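Local coordinates for peroxisomal membrane protein LPX1 (PDB 2Y6U) that hydrolyses ester bonds of lipids in peroxisomes, with acyl esterase, lipase and phospholipase A activity, at residues R107-R119 and L264-L276. Numbering follows the deposited sequence.
Sequences RLGTNFNWIDGAR and LCYMNMQTFAPFL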
loop_
_atom_site.group_PDB
_atom_site.type_symbol
_atom_site.label_atom_id
_atom_site.label_comp_id
_atom_site.label_asym_id
_atom_site.label_seq_id
_atom_site.Cartn_x
_atom_site.Cartn_y
_atom_site.Cartn_z
ATOM N N ARG A 107 1.558 -0.876 24.215
ATOM C CA ARG A 107 2.334 -0.910 22.982
ATOM C C ARG A 107 2.321 0.358 22.170
ATOM O O ARG A 107 3.197 0.528 21.313
ATOM C CB ARG A 107 1.797 -1.949 22.009
ATOM C CG ARG A 107 1.776 -3.366 22.546
ATOM C CD ARG A 107 1.074 -4.283 21.494
ATOM N NE ARG A 107 0.937 -5.639 22.084
ATOM C CZ ARG A 107 -0.002 -6.504 21.690
ATOM N NH1 ARG A 107 -0.871 -6.172 20.718
ATOM N NH2 ARG A 107 -0.095 -7.681 22.295
ATOM N N LEU A 108 1.321 1.211 22.397
ATOM C CA LEU A 108 1.125 2.390 21.552
ATOM C C LEU A 108 2.135 3.518 21.880
ATOM O O LEU A 108 2.503 3.718 22.989
ATOM C CB LEU A 108 -0.288 2.907 21.703
ATOM C CG LEU A 108 -1.443 2.015 21.232
ATOM C CD1 LEU A 108 -2.789 2.599 21.774
ATOM C CD2 LEU A 108 -1.352 1.737 19.705
ATOM N N GLY A 109 2.694 4.130 20.840
ATOM C CA GLY A 109 3.539 5.340 20.961
ATOM C C GLY A 109 2.779 6.633 20.637
ATOM O O GLY A 109 1.521 6.694 20.676
ATOM N N THR A 110 3.524 7.720 20.448
ATOM C CA THR A 110 2.935 9.061 20.279
ATOM C C THR A 110 2.607 9.373 18.804
ATOM O O THR A 110 1.854 10.303 18.517
ATOM C CB THR A 110 3.845 10.108 20.812
ATOM O OG1 THR A 110 5.103 9.996 20.134
ATOM C CG2 THR A 110 4.050 9.842 22.345
ATOM N N ASN A 111 3.072 8.556 17.883
ATOM C CA ASN A 111 2.911 8.936 16.481
ATOM C C ASN A 111 1.773 8.080 15.848
ATOM O O ASN A 111 2.063 7.017 15.352
ATOM C CB ASN A 111 4.286 8.780 15.791
ATOM C CG ASN A 111 4.318 9.237 14.227
ATOM O OD1 ASN A 111 3.337 9.669 13.757
ATOM N ND2 ASN A 111 5.508 9.238 13.591
ATOM N N PHE A 112 0.533 8.563 15.814
ATOM C CA PHE A 112 -0.484 7.859 15.088
ATOM C C PHE A 112 -0.704 8.516 13.708
ATOM O O PHE A 112 -1.204 9.663 13.584
ATOM C CB PHE A 112 -1.780 7.808 15.894
ATOM C CG PHE A 112 -2.891 7.187 15.164
ATOM C CD1 PHE A 112 -2.803 5.884 14.718
ATOM C CD2 PHE A 112 -3.991 7.924 14.823
ATOM C CE1 PHE A 112 -3.823 5.326 13.968
ATOM C CE2 PHE A 112 -5.051 7.327 14.174
ATOM C CZ PHE A 112 -4.981 6.114 13.720
ATOM N N ASN A 113 -0.233 7.814 12.671
ATOM C CA ASN A 113 -0.174 8.360 11.327
ATOM C C ASN A 113 -1.430 7.770 10.623
ATOM O O ASN A 113 -1.603 6.531 10.496
ATOM C CB ASN A 113 1.149 7.897 10.665
ATOM C CG ASN A 113 1.246 8.298 9.215
ATOM O OD1 ASN A 113 0.337 7.914 8.426
ATOM N ND2 ASN A 113 2.332 8.956 8.815
ATOM N N TRP A 114 -2.323 8.610 10.135
ATOM C CA TRP A 114 -3.624 8.098 9.679
ATOM C C TRP A 114 -3.437 7.249 8.421
ATOM O O TRP A 114 -4.320 6.412 8.136
ATOM C CB TRP A 114 -4.582 9.242 9.374
ATOM C CG TRP A 114 -5.017 10.050 10.529
ATOM C CD1 TRP A 114 -4.644 9.894 11.851
ATOM C CD2 TRP A 114 -5.951 11.079 10.498
ATOM N NE1 TRP A 114 -5.219 10.870 12.619
ATOM C CE2 TRP A 114 -6.104 11.556 11.849
ATOM C CE3 TRP A 114 -6.683 11.701 9.482
ATOM C CZ2 TRP A 114 -6.931 12.605 12.163
ATOM C CZ3 TRP A 114 -7.568 12.660 9.795
ATOM C CH2 TRP A 114 -7.645 13.190 11.149
ATOM N N ILE A 115 -2.335 7.465 7.677
ATOM C CA ILE A 115 -2.027 6.662 6.486
ATOM C C ILE A 115 -1.662 5.211 6.892
ATOM O O ILE A 115 -2.065 4.247 6.236
ATOM C CB ILE A 115 -1.034 7.271 5.580
ATOM C CG1 ILE A 115 -1.471 8.689 5.107
ATOM C CG2 ILE A 115 -0.828 6.328 4.301
ATOM C CD1 ILE A 115 -0.427 9.467 4.369
ATOM N N ASP A 116 -0.901 5.061 7.957
ATOM C CA ASP A 116 -0.668 3.713 8.587
ATOM C C ASP A 116 -2.037 3.073 8.904
ATOM O O ASP A 116 -2.256 1.884 8.638
ATOM C CB ASP A 116 0.116 3.805 9.871
ATOM C CG ASP A 116 1.554 4.248 9.688
ATOM O OD1 ASP A 116 2.048 4.504 8.561
ATOM O OD2 ASP A 116 2.235 4.447 10.775
ATOM N N GLY A 117 -2.945 3.837 9.485
ATOM C CA GLY A 117 -4.275 3.343 9.768
ATOM C C GLY A 117 -5.042 2.909 8.467
ATOM O O GLY A 117 -5.761 1.936 8.475
ATOM N N ALA A 118 -4.874 3.650 7.354
ATOM C CA ALA A 118 -5.391 3.202 6.074
ATOM C C ALA A 118 -4.761 1.934 5.584
ATOM O O ALA A 118 -5.483 1.010 5.074
ATOM C CB ALA A 118 -5.334 4.327 4.979
ATOM N N ARG A 119 -3.459 1.787 5.752
ATOM C CA ARG A 119 -2.854 0.497 5.505
ATOM C C ARG A 119 -3.490 -0.681 6.342
ATOM O O ARG A 119 -3.573 -1.834 5.841
ATOM C CB ARG A 119 -1.294 0.511 5.629
ATOM C CG ARG A 119 -0.573 1.322 4.543
ATOM C CD ARG A 119 0.970 1.202 4.358
ATOM N NE ARG A 119 1.433 2.255 5.229
ATOM C CZ ARG A 119 1.750 3.477 4.901
ATOM N NH1 ARG A 119 1.777 3.911 3.732
ATOM N NH2 ARG A 119 1.946 4.307 5.854
ATOM N N LEU A 264 -3.770 12.769 20.654
ATOM C CA LEU A 264 -2.820 12.523 19.585
ATOM C C LEU A 264 -3.418 12.436 18.182
ATOM O O LEU A 264 -2.680 12.581 17.184
ATOM C CB LEU A 264 -2.045 11.209 19.870
ATOM C CG LEU A 264 -1.064 11.212 21.007
ATOM C CD1 LEU A 264 -0.564 9.828 21.427
ATOM C CD2 LEU A 264 0.113 12.179 20.706
ATOM N N CYS A 265 -4.724 12.192 18.073
ATOM C CA CYS A 265 -5.382 12.208 16.800
ATOM C C CYS A 265 -5.405 13.593 16.191
ATOM O O CYS A 265 -5.674 13.680 15.029
ATOM C CB CYS A 265 -6.826 11.753 16.922
ATOM S SG CYS A 265 -6.908 9.980 17.305
ATOM N N TYR A 266 -5.179 14.639 16.989
ATOM C CA TYR A 266 -5.298 16.017 16.589
ATOM C C TYR A 266 -3.936 16.702 16.425
ATOM O O TYR A 266 -3.897 17.865 16.104
ATOM C CB TYR A 266 -6.206 16.809 17.580
ATOM C CG TYR A 266 -7.589 16.228 17.665
ATOM C CD1 TYR A 266 -8.622 16.645 16.768
ATOM C CD2 TYR A 266 -7.885 15.237 18.582
ATOM C CE1 TYR A 266 -9.895 16.062 16.810
ATOM C CE2 TYR A 266 -9.159 14.622 18.616
ATOM C CZ TYR A 266 -10.153 15.040 17.727
ATOM O OH TYR A 266 -11.384 14.485 17.798
ATOM N N MET A 267 -2.820 16.046 16.745
ATOM C CA MET A 267 -1.566 16.735 17.004
ATOM C C MET A 267 -0.529 16.453 15.920
ATOM O O MET A 267 0.545 16.972 15.967
ATOM C CB MET A 267 -1.017 16.249 18.351
ATOM C CG MET A 267 -1.945 16.718 19.533
ATOM S SD MET A 267 -1.544 15.887 21.136
ATOM C CE MET A 267 0.045 16.595 21.460
ATOM N N ASN A 268 -0.874 15.637 14.942
ATOM C CA ASN A 268 0.170 15.052 14.058
ATOM C C ASN A 268 -0.126 15.210 12.563
ATOM O O ASN A 268 0.574 14.595 11.740
ATOM C CB ASN A 268 0.122 13.538 14.349
ATOM C CG ASN A 268 1.425 12.895 14.150
ATOM O OD1 ASN A 268 2.518 13.532 14.208
ATOM N ND2 ASN A 268 1.357 11.607 13.792
ATOM N N MET A 269 -1.142 16.011 12.240
ATOM C CA MET A 269 -1.744 16.051 10.876
ATOM C C MET A 269 -0.751 16.473 9.874
ATOM O O MET A 269 -0.764 15.940 8.767
ATOM C CB MET A 269 -2.838 17.066 10.770
ATOM C CG MET A 269 -4.062 16.735 11.405
ATOM S SD MET A 269 -5.075 15.486 10.553
ATOM C CE MET A 269 -5.510 15.815 8.891
ATOM N N GLN A 270 0.185 17.356 10.242
ATOM C CA GLN A 270 1.093 17.837 9.266
ATOM C C GLN A 270 2.067 16.797 8.743
ATOM O O GLN A 270 2.715 16.987 7.692
ATOM C CB GLN A 270 1.884 19.029 9.801
ATOM C CG GLN A 270 0.925 20.105 10.293
ATOM C CD GLN A 270 0.401 19.928 11.762
ATOM O OE1 GLN A 270 0.559 18.845 12.476
ATOM N NE2 GLN A 270 -0.255 21.026 12.228
ATOM N N THR A 271 2.178 15.676 9.437
ATOM C CA THR A 271 3.230 14.726 9.040
ATOM C C THR A 271 2.639 13.726 7.992
ATOM O O THR A 271 3.402 12.891 7.454
ATOM C CB THR A 271 3.718 13.866 10.249
ATOM O OG1 THR A 271 2.593 13.083 10.695
ATOM C CG2 THR A 271 4.250 14.753 11.417
ATOM N N PHE A 272 1.361 13.741 7.693
ATOM C CA PHE A 272 0.807 12.851 6.704
ATOM C C PHE A 272 -0.258 13.461 5.792
ATOM O O PHE A 272 -0.602 12.899 4.755
ATOM C CB PHE A 272 0.247 11.543 7.433
ATOM C CG PHE A 272 -0.768 11.810 8.490
ATOM C CD1 PHE A 272 -2.034 12.124 8.125
ATOM C CD2 PHE A 272 -0.443 11.790 9.862
ATOM C CE1 PHE A 272 -2.977 12.465 9.030
ATOM C CE2 PHE A 272 -1.405 12.064 10.792
ATOM C CZ PHE A 272 -2.693 12.397 10.374
ATOM N N ALA A 273 -0.860 14.597 6.164
ATOM C CA ALA A 273 -1.897 15.143 5.352
ATOM C C ALA A 273 -1.319 15.578 3.926
ATOM O O ALA A 273 -2.043 15.420 3.004
ATOM C CB ALA A 273 -2.644 16.390 6.045
ATOM N N PRO A 274 -0.117 16.121 3.805
ATOM C CA PRO A 274 0.309 16.594 2.477
ATOM C C PRO A 274 0.302 15.484 1.429
ATOM O O PRO A 274 -0.077 15.710 0.293
ATOM C CB PRO A 274 1.712 17.100 2.731
ATOM C CG PRO A 274 1.538 17.791 4.151
ATOM C CD PRO A 274 0.832 16.654 4.816
ATOM N N PHE A 275 0.682 14.303 1.861
ATOM C CA PHE A 275 0.705 13.128 0.963
ATOM C C PHE A 275 -0.691 12.816 0.410
ATOM O O PHE A 275 -0.895 12.656 -0.779
ATOM C CB PHE A 275 1.252 11.921 1.697
ATOM C CG PHE A 275 1.230 10.651 0.816
ATOM C CD1 PHE A 275 2.226 10.425 -0.090
ATOM C CD2 PHE A 275 0.160 9.838 0.822
ATOM C CE1 PHE A 275 2.190 9.270 -0.910
ATOM C CE2 PHE A 275 0.139 8.686 0.032
ATOM C CZ PHE A 275 1.149 8.420 -0.815
ATOM N N LEU A 276 -1.701 12.858 1.276
ATOM C CA LEU A 276 -3.092 12.633 0.892
ATOM C C LEU A 276 -3.598 13.745 -0.013
ATOM O O LEU A 276 -4.099 13.470 -1.119
ATOM C CB LEU A 276 -4.014 12.363 2.095
ATOM C CG LEU A 276 -5.402 12.138 1.427
ATOM C CD1 LEU A 276 -5.417 10.726 0.666
ATOM C CD2 LEU A 276 -6.595 12.519 2.095
HETATM O O HOH W 1 0.027 11.520 16.713
HETATM O O HOH W 2 3.574 10.395 11.074
HETATM O O HOH W 3 -2.995 11.349 14.754
HETATM O O HOH W 4 3.324 10.158 6.332
#
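N111 OD1 takes a bond of 2.8 Å from N268 ND2 and a second from a water that also links N113 ND2 to T271 OG1. The two amide planes stand nearly perpendicular, 85° apart, yet N111 OD1 lies close to the amide plane of N268, where an N-H can reach it. N268 ND2 also makes a weak bond, 3.2 Å, to F112 O, while N111 ND2 is hydrogen-bonded to P21 O. Asparagine suits both places because its amide offers acceptor and donor together: N111 uses both, and N268 ND2 has two hydrogens to give. Two further waters tie L264 O to T110 O and to F112 O.

Beyond the amides the contact turns aromatic. The flat F272 ring can slip beneath the start of helix 114-125, with W114 N over the centre of one face, 3.6 Å above it. F272 CG sits between its own backbone N and carbonyl carbon (chi1 57°), which turns the ring toward the indole, F272 CZ lying 3.3 Å from W114 CG and the rings inclined at 34°. The indole is broad enough to carry M269 on the same face, M269 SD 3.5 Å from W114 CH2 in a Met-aromatic contact, the thioether chain bent at chi2 and chi3 to lay the sulfur over the ring. Shortening W114 to an alanine is likely to leave F272 CZ and M269 SD without the indole face they rest on, free to shift. N113 OD1 caps the helix through D116 N, and I115 CD1 reaches F272 CB and the F275 ring.

The contact thus joins the N-terminal ends of helices 114-125 and 273-279 in this alpha/beta hydrolase; F149 of helix 146-157 packs against both W114 and F272, and the W114 side chain lies near, without touching, what is probably the nucleophile elbow after strand 137-144.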